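Local atomic coordinates of sgbp-b (Bacteroides uniformis, PDB entry 7K44), a protein that probably binds xyloglucan at the cell surface of a human gut bacterium, as a surface glycan-binding protein of a polysaccharide utilization locus. Residues 267-280 with 344-358. Residues are numbered along the deposited sequence; the frame is centred on the assembly and turned at random.
Sequences WGIDTAFLPTDTPT and ETTWGEFQKRDGDEL
W267 and F350 meet as a T-shaped pair, the edge of the phenylalanine at CE2 directed onto one face of the indole, with the ring planes at 89° and W267 CE3 3.7 Å from F350 CE2. The indole is also held at its rim, where W267 NE1 donates to D356 O (3.0 Å) from above the carbonyl plane. A second tryptophan, W347, crosses W267 at about a right angle and brings its CH2 to the indole edge. Its CG, anti to the backbone N (chi1 169°), carries the ring off the helix backbone and in between a leucine methyl and a glutamine methylene: L274 CD2 sits over one face, 3.8 Å from the centroid of the five-membered ring, and CG of Q351 lies against the opposite face. A phenylalanine in place of W267 would probably leave D356 O without its indole donor and open a gap beside L358. In the xyloglucan-binding domain these rings join the loop between strands 255-264 and 283-291 to the short helix 347-352, and V382 of strand 371-384 touches both tryptophans. From its face of W347 the extended Q351 chain carries its amide on, and NE2 donates to W267 O (3.0 Å), which I269 N reaches from the other face of the carbonyl. One water bonded to W347 NE1 donates to I269 O and L274 O. At the helix start, T278 O accepts from W347 N and T276 O from G348 N; just before it, T280 OG1 donates to E344 O (2.7 Å).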
ATOM      1  N   TRP A 267       8.530   2.390  25.805  1.00 22.65           N
ATOM      2  CA  TRP A 267       7.701   3.493  25.337  1.00 23.45           C
ATOM      3  C   TRP A 267       8.454   4.811  25.202  1.00 24.52           C
ATOM      4  O   TRP A 267       7.864   5.798  24.747  1.00 25.28           O
ATOM      5  CB  TRP A 267       6.479   3.661  26.244  1.00 24.71           C
ATOM      6  CG  TRP A 267       5.660   2.404  26.372  1.00 20.81           C
ATOM      7  CD1 TRP A 267       5.724   1.484  27.381  1.00 24.53           C
ATOM      8  CD2 TRP A 267       4.672   1.925  25.447  1.00 19.99           C
ATOM      9  NE1 TRP A 267       4.838   0.461  27.140  1.00 22.80           N
ATOM     10  CE2 TRP A 267       4.170   0.712  25.968  1.00 21.21           C
ATOM     11  CE3 TRP A 267       4.170   2.398  24.229  1.00 21.01           C
ATOM     12  CZ2 TRP A 267       3.185  -0.025  25.324  1.00 20.67           C
ATOM     13  CZ3 TRP A 267       3.181   1.668  23.582  1.00 22.74           C
ATOM     14  CH2 TRP A 267       2.703   0.459  24.133  1.00 21.44           C
ATOM     15  N   GLY A 268       9.736   4.853  25.546  1.00 25.92           N
ATOM     16  CA  GLY A 268      10.475   6.101  25.540  1.00 28.46           C
ATOM     17  C   GLY A 268      10.986   6.533  24.181  1.00 26.09           C
ATOM     18  O   GLY A 268      12.198   6.650  23.976  1.00 27.87           O
ATOM     19  N   ILE A 269      10.073   6.782  23.243  1.00 26.06           N
ATOM     20  CA  ILE A 269      10.465   7.190  21.900  1.00 25.58           C
ATOM     21  C   ILE A 269      11.147   8.555  21.946  1.00 25.15           C
ATOM     22  O   ILE A 269      10.708   9.468  22.656  1.00 27.37           O
ATOM     23  CB  ILE A 269       9.226   7.203  20.989  1.00 23.04           C
ATOM     24  CG1 ILE A 269       8.700   5.776  20.774  1.00 24.29           C
ATOM     25  CG2 ILE A 269       9.538   7.865  19.642  1.00 24.68           C
ATOM     26  CD1 ILE A 269       7.288   5.718  20.219  1.00 22.33           C
ATOM     27  N   ASP A 270      12.243   8.686  21.200  1.00 26.53           N
ATOM     28  CA  ASP A 270      12.949   9.957  21.049  1.00 25.87           C
ATOM     29  C   ASP A 270      11.965  11.062  20.686  1.00 29.80           C
ATOM     30  O   ASP A 270      11.177  10.920  19.748  1.00 28.31           O
ATOM     31  CB  ASP A 270      13.986   9.777  19.930  1.00 33.12           C
ATOM     32  CG  ASP A 270      14.830  11.020  19.675  1.00 39.59           C
ATOM     33  OD1 ASP A 270      14.537  12.105  20.218  1.00 36.62           O
ATOM     34  OD2 ASP A 270      15.812  10.893  18.905  1.00 42.49           O
ATOM     35  N   THR A 271      12.015  12.169  21.438  1.00 31.03           N
ATOM     36  CA  THR A 271      11.065  13.259  21.221  1.00 28.43           C
ATOM     37  C   THR A 271      11.224  13.916  19.858  1.00 33.08           C
ATOM     38  O   THR A 271      10.283  14.563  19.385  1.00 34.36           O
ATOM     39  CB  THR A 271      11.180  14.327  22.312  1.00 35.84           C
ATOM     40  OG1 THR A 271      12.530  14.809  22.366  1.00 34.61           O
ATOM     41  CG2 THR A 271      10.801  13.750  23.668  1.00 36.30           C
ATOM     42  N   ALA A 272      12.384  13.775  19.216  1.00 29.15           N
ATOM     43  CA  ALA A 272      12.539  14.316  17.871  1.00 29.18           C
ATOM     44  C   ALA A 272      11.670  13.585  16.861  1.00 33.22           C
ATOM     45  O   ALA A 272      11.425  14.109  15.769  1.00 39.47           O
ATOM     46  CB  ALA A 272      14.004  14.273  17.438  1.00 33.97           C
ATOM     47  N   PHE A 273      11.197  12.389  17.206  1.00 29.30           N
ATOM     48  CA  PHE A 273      10.359  11.601  16.323  1.00 29.08           C
ATOM     49  C   PHE A 273       8.934  11.445  16.826  1.00 31.13           C
ATOM     50  O   PHE A 273       8.085  10.948  16.080  1.00 31.60           O
ATOM     51  CB  PHE A 273      11.005  10.230  16.085  1.00 27.79           C
ATOM     52  CG  PHE A 273      12.333  10.327  15.397  1.00 29.48           C
ATOM     53  CD1 PHE A 273      12.406  10.304  14.015  1.00 30.33           C
ATOM     54  CD2 PHE A 273      13.503  10.491  16.127  1.00 31.45           C
ATOM     55  CE1 PHE A 273      13.623  10.413  13.371  1.00 32.15           C
ATOM     56  CE2 PHE A 273      14.722  10.610  15.485  1.00 32.15           C
ATOM     57  CZ  PHE A 273      14.780  10.566  14.102  1.00 33.54           C
ATOM     58  N   LEU A 274       8.649  11.866  18.055  1.00 29.09           N
ATOM     59  CA  LEU A 274       7.287  11.893  18.566  1.00 27.55           C
ATOM     60  C   LEU A 274       7.232  12.902  19.703  1.00 23.98           C
ATOM     61  O   LEU A 274       7.635  12.587  20.827  1.00 27.16           O
ATOM     62  CB  LEU A 274       6.878  10.499  19.046  1.00 29.07           C
ATOM     63  CG  LEU A 274       5.449  10.310  19.556  1.00 32.16           C
ATOM     64  CD1 LEU A 274       4.455  11.107  18.735  1.00 34.09           C
ATOM     65  CD2 LEU A 274       5.083   8.835  19.551  1.00 27.91           C
ATOM     66  N   PRO A 275       6.757  14.121  19.454  1.00 28.34           N
ATOM     67  CA  PRO A 275       6.774  15.141  20.508  1.00 27.67           C
ATOM     68  C   PRO A 275       5.936  14.740  21.713  1.00 26.73           C
ATOM     69  O   PRO A 275       4.882  14.108  21.594  1.00 27.76           O
ATOM     70  CB  PRO A 275       6.189  16.376  19.815  1.00 28.34           C
ATOM     71  CG  PRO A 275       6.485  16.147  18.363  1.00 28.49           C
ATOM     72  CD  PRO A 275       6.333  14.671  18.155  1.00 28.82           C
ATOM     73  N   THR A 276       6.416  15.147  22.887  1.00 27.41           N
ATOM     74  CA  THR A 276       5.769  14.772  24.137  1.00 26.48           C
ATOM     75  C   THR A 276       4.310  15.217  24.185  1.00 27.81           C
ATOM     76  O   THR A 276       3.448  14.486  24.687  1.00 30.23           O
ATOM     77  CB  THR A 276       6.560  15.362  25.303  1.00 29.46           C
ATOM     78  OG1 THR A 276       7.930  14.962  25.183  1.00 30.65           O
ATOM     79  CG2 THR A 276       6.016  14.861  26.623  1.00 29.98           C
ATOM     80  N   ASP A 277       4.000  16.397  23.657  1.00 29.80           N
ATOM     81  CA  ASP A 277       2.644  16.913  23.789  1.00 30.96           C
ATOM     82  C   ASP A 277       1.691  16.428  22.698  1.00 32.14           C
ATOM     83  O   ASP A 277       0.574  16.947  22.602  1.00 31.90           O
ATOM     84  CB  ASP A 277       2.642  18.446  23.888  1.00 39.20           C
ATOM     85  CG  ASP A 277       3.189  19.124  22.644  1.00 53.69           C
ATOM     86  OD1 ASP A 277       3.560  18.421  21.676  1.00 53.63           O
ATOM     87  OD2 ASP A 277       3.249  20.372  22.634  1.00 61.81           O
ATOM     88  N   THR A 278       2.091  15.447  21.893  1.00 27.38           N
ATOM     89  CA  THR A 278       1.230  14.976  20.815  1.00 27.03           C
ATOM     90  C   THR A 278      -0.077  14.419  21.376  1.00 24.61           C
ATOM     91  O   THR A 278      -0.052  13.570  22.281  1.00 24.84           O
ATOM     92  CB  THR A 278       1.939  13.889  19.997  1.00 23.79           C
ATOM     93  OG1 THR A 278       3.180  14.394  19.498  1.00 27.19           O
ATOM     94  CG2 THR A 278       1.070  13.440  18.831  1.00 23.18           C
ATOM     95  N   PRO A 279      -1.228  14.854  20.868  1.00 26.29           N
ATOM     96  CA  PRO A 279      -2.501  14.247  21.283  1.00 23.48           C
ATOM     97  C   PRO A 279      -2.542  12.763  20.946  1.00 23.55           C
ATOM     98  O   PRO A 279      -2.184  12.348  19.840  1.00 24.15           O
ATOM     99  CB  PRO A 279      -3.547  15.023  20.468  1.00 27.36           C
ATOM    100  CG  PRO A 279      -2.867  16.297  20.094  1.00 31.98           C
ATOM    101  CD  PRO A 279      -1.422  15.961  19.920  1.00 29.09           C
ATOM    102  N   THR A 280      -3.030  11.970  21.904  1.00 23.64           N
ATOM    103  CA  THR A 280      -3.199  10.545  21.645  1.00 23.49           C
ATOM    104  C   THR A 280      -4.252  10.291  20.576  1.00 25.01           C
ATOM    105  O   THR A 280      -4.196   9.261  19.893  1.00 23.23           O
ATOM    106  CB  THR A 280      -3.497   9.768  22.937  1.00 26.19           C
ATOM    107  OG1 THR A 280      -4.672  10.286  23.564  1.00 24.73           O
ATOM    108  CG2 THR A 280      -2.323   9.863  23.919  1.00 25.95           C
ATOM    109  N   GLU A 344      -5.267   8.490  28.566  1.00 26.25           N
ATOM    110  CA  GLU A 344      -4.550   9.757  28.590  1.00 27.19           C
ATOM    111  C   GLU A 344      -4.778  10.534  27.293  1.00 25.52           C
ATOM    112  O   GLU A 344      -4.992   9.957  26.220  1.00 24.71           O
ATOM    113  CB  GLU A 344      -3.053   9.484  28.778  1.00 24.50           C
ATOM    114  CG  GLU A 344      -2.657   8.966  30.178  1.00 27.36           C
ATOM    115  CD  GLU A 344      -2.965   7.490  30.407  1.00 29.83           C
ATOM    116  OE1 GLU A 344      -3.184   6.765  29.420  1.00 27.82           O
ATOM    117  OE2 GLU A 344      -2.977   7.049  31.582  1.00 31.02           O
ATOM    118  N   THR A 345      -4.753  11.873  27.402  1.00 26.31           N
ATOM    119  CA  THR A 345      -5.007  12.725  26.245  1.00 22.72           C
ATOM    120  C   THR A 345      -3.755  13.126  25.482  1.00 21.73           C
ATOM    121  O   THR A 345      -3.871  13.550  24.325  1.00 23.61           O
ATOM    122  CB  THR A 345      -5.757  14.008  26.643  1.00 24.45           C
ATOM    123  OG1 THR A 345      -5.036  14.697  27.674  1.00 29.36           O
ATOM    124  CG2 THR A 345      -7.160  13.680  27.125  1.00 26.90           C
ATOM    125  N   THR A 346      -2.579  13.053  26.095  1.00 25.05           N
ATOM    126  CA  THR A 346      -1.336  13.345  25.405  1.00 24.15           C
ATOM    127  C   THR A 346      -0.400  12.156  25.525  1.00 24.40           C
ATOM    128  O   THR A 346      -0.492  11.360  26.465  1.00 25.75           O
ATOM    129  CB  THR A 346      -0.623  14.597  25.922  1.00 27.99           C
ATOM    130  OG1 THR A 346      -0.155  14.375  27.254  1.00 25.52           O
ATOM    131  CG2 THR A 346      -1.560  15.809  25.888  1.00 29.20           C
ATOM    132  N   TRP A 347       0.493  12.051  24.544  1.00 24.03           N
ATOM    133  CA  TRP A 347       1.479  10.974  24.533  1.00 22.64           C
ATOM    134  C   TRP A 347       2.314  10.993  25.808  1.00 26.52           C
ATOM    135  O   TRP A 347       2.523   9.952  26.450  1.00 23.59           O
ATOM    136  CB  TRP A 347       2.352  11.141  23.289  1.00 23.82           C
ATOM    137  CG  TRP A 347       3.562  10.271  23.253  1.00 23.27           C
ATOM    138  CD1 TRP A 347       4.855  10.685  23.228  1.00 24.65           C
ATOM    139  CD2 TRP A 347       3.594   8.840  23.229  1.00 23.71           C
ATOM    140  NE1 TRP A 347       5.696   9.609  23.193  1.00 24.35           N
ATOM    141  CE2 TRP A 347       4.946   8.462  23.200  1.00 23.97           C
ATOM    142  CE3 TRP A 347       2.611   7.846  23.233  1.00 22.25           C
ATOM    143  CZ2 TRP A 347       5.349   7.128  23.174  1.00 22.59           C
ATOM    144  CZ3 TRP A 347       3.007   6.526  23.212  1.00 23.30           C
ATOM    145  CH2 TRP A 347       4.364   6.176  23.188  1.00 23.14           C
ATOM    146  N   GLY A 348       2.769  12.181  26.216  1.00 24.78           N
ATOM    147  CA  GLY A 348       3.601  12.277  27.405  1.00 24.95           C
ATOM    148  C   GLY A 348       2.903  11.786  28.657  1.00 25.76           C
ATOM    149  O   GLY A 348       3.519  11.139  29.510  1.00 27.19           O
ATOM    150  N   GLU A 349       1.612  12.093  28.791  1.00 25.18           N
ATOM    151  CA  GLU A 349       0.877  11.593  29.946  0.52 26.42           C
ATOM    152  C   GLU A 349       0.766  10.072  29.912  1.00 27.10           C
ATOM    153  O   GLU A 349       0.891   9.419  30.956  1.00 26.52           O
ATOM    154  CB  GLU A 349      -0.483  12.283  30.075  0.52 31.01           C
ATOM    155  CG  GLU A 349      -0.399  13.804  30.306  0.52 32.77           C
ATOM    156  CD  GLU A 349       0.187  14.195  31.665  0.52 34.33           C
ATOM    157  OE1 GLU A 349      -0.575  14.700  32.513  0.52 42.66           O
ATOM    158  OE2 GLU A 349       1.408  14.021  31.881  0.52 40.27           O
ATOM    159  N   PHE A 350       0.568   9.481  28.729  1.00 25.42           N
ATOM    160  CA  PHE A 350       0.575   8.022  28.654  1.00 23.24           C
ATOM    161  C   PHE A 350       1.938   7.449  29.017  1.00 24.48           C
ATOM    162  O   PHE A 350       2.026   6.403  29.673  1.00 24.91           O
ATOM    163  CB  PHE A 350       0.162   7.538  27.261  1.00 21.14           C
ATOM    164  CG  PHE A 350       0.367   6.062  27.070  1.00 20.56           C
ATOM    165  CD1 PHE A 350      -0.490   5.149  27.671  1.00 22.92           C
ATOM    166  CD2 PHE A 350       1.424   5.592  26.306  1.00 21.94           C
ATOM    167  CE1 PHE A 350      -0.313   3.790  27.516  1.00 24.52           C
ATOM    168  CE2 PHE A 350       1.625   4.217  26.145  1.00 23.96           C
ATOM    169  CZ  PHE A 350       0.746   3.314  26.748  1.00 22.28           C
ATOM    170  N   GLN A 351       3.016   8.099  28.574  1.00 24.96           N
ATOM    171  CA  GLN A 351       4.352   7.622  28.917  1.00 23.67           C
ATOM    172  C   GLN A 351       4.560   7.625  30.422  1.00 24.95           C
ATOM    173  O   GLN A 351       5.246   6.750  30.964  1.00 27.65           O
ATOM    174  CB  GLN A 351       5.404   8.527  28.293  1.00 25.41           C
ATOM    175  CG  GLN A 351       5.554   8.422  26.803  1.00 25.19           C
ATOM    176  CD  GLN A 351       6.693   9.281  26.330  1.00 27.40           C
ATOM    177  OE1 GLN A 351       6.712  10.486  26.579  1.00 26.43           O
ATOM    178  NE2 GLN A 351       7.674   8.666  25.679  1.00 26.37           N
ATOM    179  N   LYS A 352       3.998   8.615  31.107  1.00 25.39           N
ATOM    180  CA  LYS A 352       4.190   8.715  32.551  1.00 31.45           C
ATOM    181  C   LYS A 352       3.352   7.711  33.326  1.00 29.43           C
ATOM    182  O   LYS A 352       3.632   7.475  34.509  1.00 30.88           O
ATOM    183  CB  LYS A 352       3.907  10.140  33.027  1.00 30.76           C
ATOM    184  CG  LYS A 352       5.004  11.114  32.637  1.00 38.09           C
ATOM    185  CD  LYS A 352       4.597  12.554  32.846  1.00 39.70           C
ATOM    186  CE  LYS A 352       5.669  13.473  32.289  1.00 51.80           C
ATOM    187  NZ  LYS A 352       6.068  13.064  30.906  1.00 53.15           N
ATOM    188  N   ARG A 353       2.344   7.113  32.698  1.00 27.32           N
ATOM    189  CA  ARG A 353       1.551   6.090  33.366  1.00 25.94           C
ATOM    190  C   ARG A 353       2.432   4.907  33.763  1.00 26.49           C
ATOM    191  O   ARG A 353       3.326   4.491  33.021  1.00 27.56           O
ATOM    192  CB  ARG A 353       0.416   5.626  32.457  1.00 28.92           C
ATOM    193  CG  ARG A 353      -0.478   4.587  33.093  1.00 27.90           C
ATOM    194  CD  ARG A 353      -1.527   4.070  32.131  1.00 30.11           C
ATOM    195  NE  ARG A 353      -2.478   3.206  32.820  1.00 30.18           N
ATOM    196  CZ  ARG A 353      -3.691   3.583  33.213  1.00 31.37           C
ATOM    197  NH1 ARG A 353      -4.132   4.816  32.974  1.00 30.29           N
ATOM    198  NH2 ARG A 353      -4.472   2.717  33.838  1.00 34.33           N
ATOM    199  N   ASP A 354       2.197   4.389  34.966  1.00 28.97           N
ATOM    200  CA  ASP A 354       2.987   3.264  35.438  0.59 28.60           C
ATOM    201  C   ASP A 354       2.761   2.040  34.555  1.00 28.25           C
ATOM    202  O   ASP A 354       1.714   1.873  33.919  1.00 26.43           O
ATOM    203  CB  ASP A 354       2.637   2.944  36.891  0.59 33.14           C
ATOM    204  CG  ASP A 354       3.164   3.993  37.861  0.59 33.46           C
ATOM    205  OD1 ASP A 354       4.074   4.761  37.481  0.59 38.17           O
ATOM    206  OD2 ASP A 354       2.676   4.036  39.009  0.59 45.12           O
ATOM    207  N   GLY A 355       3.783   1.195  34.495  1.00 29.19           N
ATOM    208  CA  GLY A 355       3.731  -0.052  33.758  1.00 24.77           C
ATOM    209  C   GLY A 355       4.364   0.061  32.380  1.00 24.70           C
ATOM    210  O   GLY A 355       4.739   1.138  31.911  1.00 26.22           O
ATOM    211  N   ASP A 356       4.493  -1.093  31.721  1.00 24.26           N
ATOM    212  CA  ASP A 356       5.095  -1.126  30.393  1.00 22.44           C
ATOM    213  C   ASP A 356       4.470  -2.135  29.440  1.00 21.66           C
ATOM    214  O   ASP A 356       4.941  -2.250  28.300  1.00 21.83           O
ATOM    215  CB  ASP A 356       6.613  -1.384  30.483  1.00 23.53           C
ATOM    216  CG  ASP A 356       6.947  -2.712  31.153  1.00 29.24           C
ATOM    217  OD1 ASP A 356       6.148  -3.667  31.061  1.00 29.46           O
ATOM    218  OD2 ASP A 356       8.012  -2.807  31.804  1.00 37.99           O
ATOM    219  N   GLU A 357       3.428  -2.850  29.848  1.00 20.28           N
ATOM    220  CA  GLU A 357       2.980  -4.008  29.085  1.00 21.27           C
ATOM    221  C   GLU A 357       2.282  -3.609  27.781  1.00 18.93           C
ATOM    222  O   GLU A 357       1.589  -2.589  27.688  1.00 20.22           O
ATOM    223  CB  GLU A 357       2.033  -4.862  29.922  1.00 20.16           C
ATOM    224  CG  GLU A 357       1.659  -6.195  29.270  1.00 21.52           C
ATOM    225  CD  GLU A 357       0.825  -7.058  30.189  1.00 24.37           C
ATOM    226  OE1 GLU A 357      -0.300  -6.655  30.543  1.00 24.86           O
ATOM    227  OE2 GLU A 357       1.306  -8.142  30.586  1.00 26.81           O
ATOM    228  N   LEU A 358       2.473  -4.447  26.772  1.00 18.29           N
ATOM    229  CA  LEU A 358       1.706  -4.433  25.528  1.00 17.20           C
ATOM    230  C   LEU A 358       1.138  -5.841  25.418  1.00 18.96           C
ATOM    231  O   LEU A 358       1.900  -6.810  25.341  1.00 19.37           O
ATOM    232  CB  LEU A 358       2.634  -4.098  24.362  1.00 18.03           C
ATOM    233  CG  LEU A 358       2.029  -3.784  22.991  1.00 19.69           C
ATOM    234  CD1 LEU A 358       3.048  -3.065  22.110  1.00 20.54           C
ATOM    235  CD2 LEU A 358       1.547  -5.035  22.309  1.00 22.19           C
TER
HETATM  236  O   HOH W   1       8.384  10.743  22.695  1.00 28.24           O
HETATM  237  O   HOH W   2      10.444   9.570  25.374  1.00 31.31           O
HETATM  238  O   HOH W   3       8.028  12.149  25.124  1.00 32.20           O
HETATM  239  O   HOH W   4       2.321  15.536  27.791  1.00 42.59           O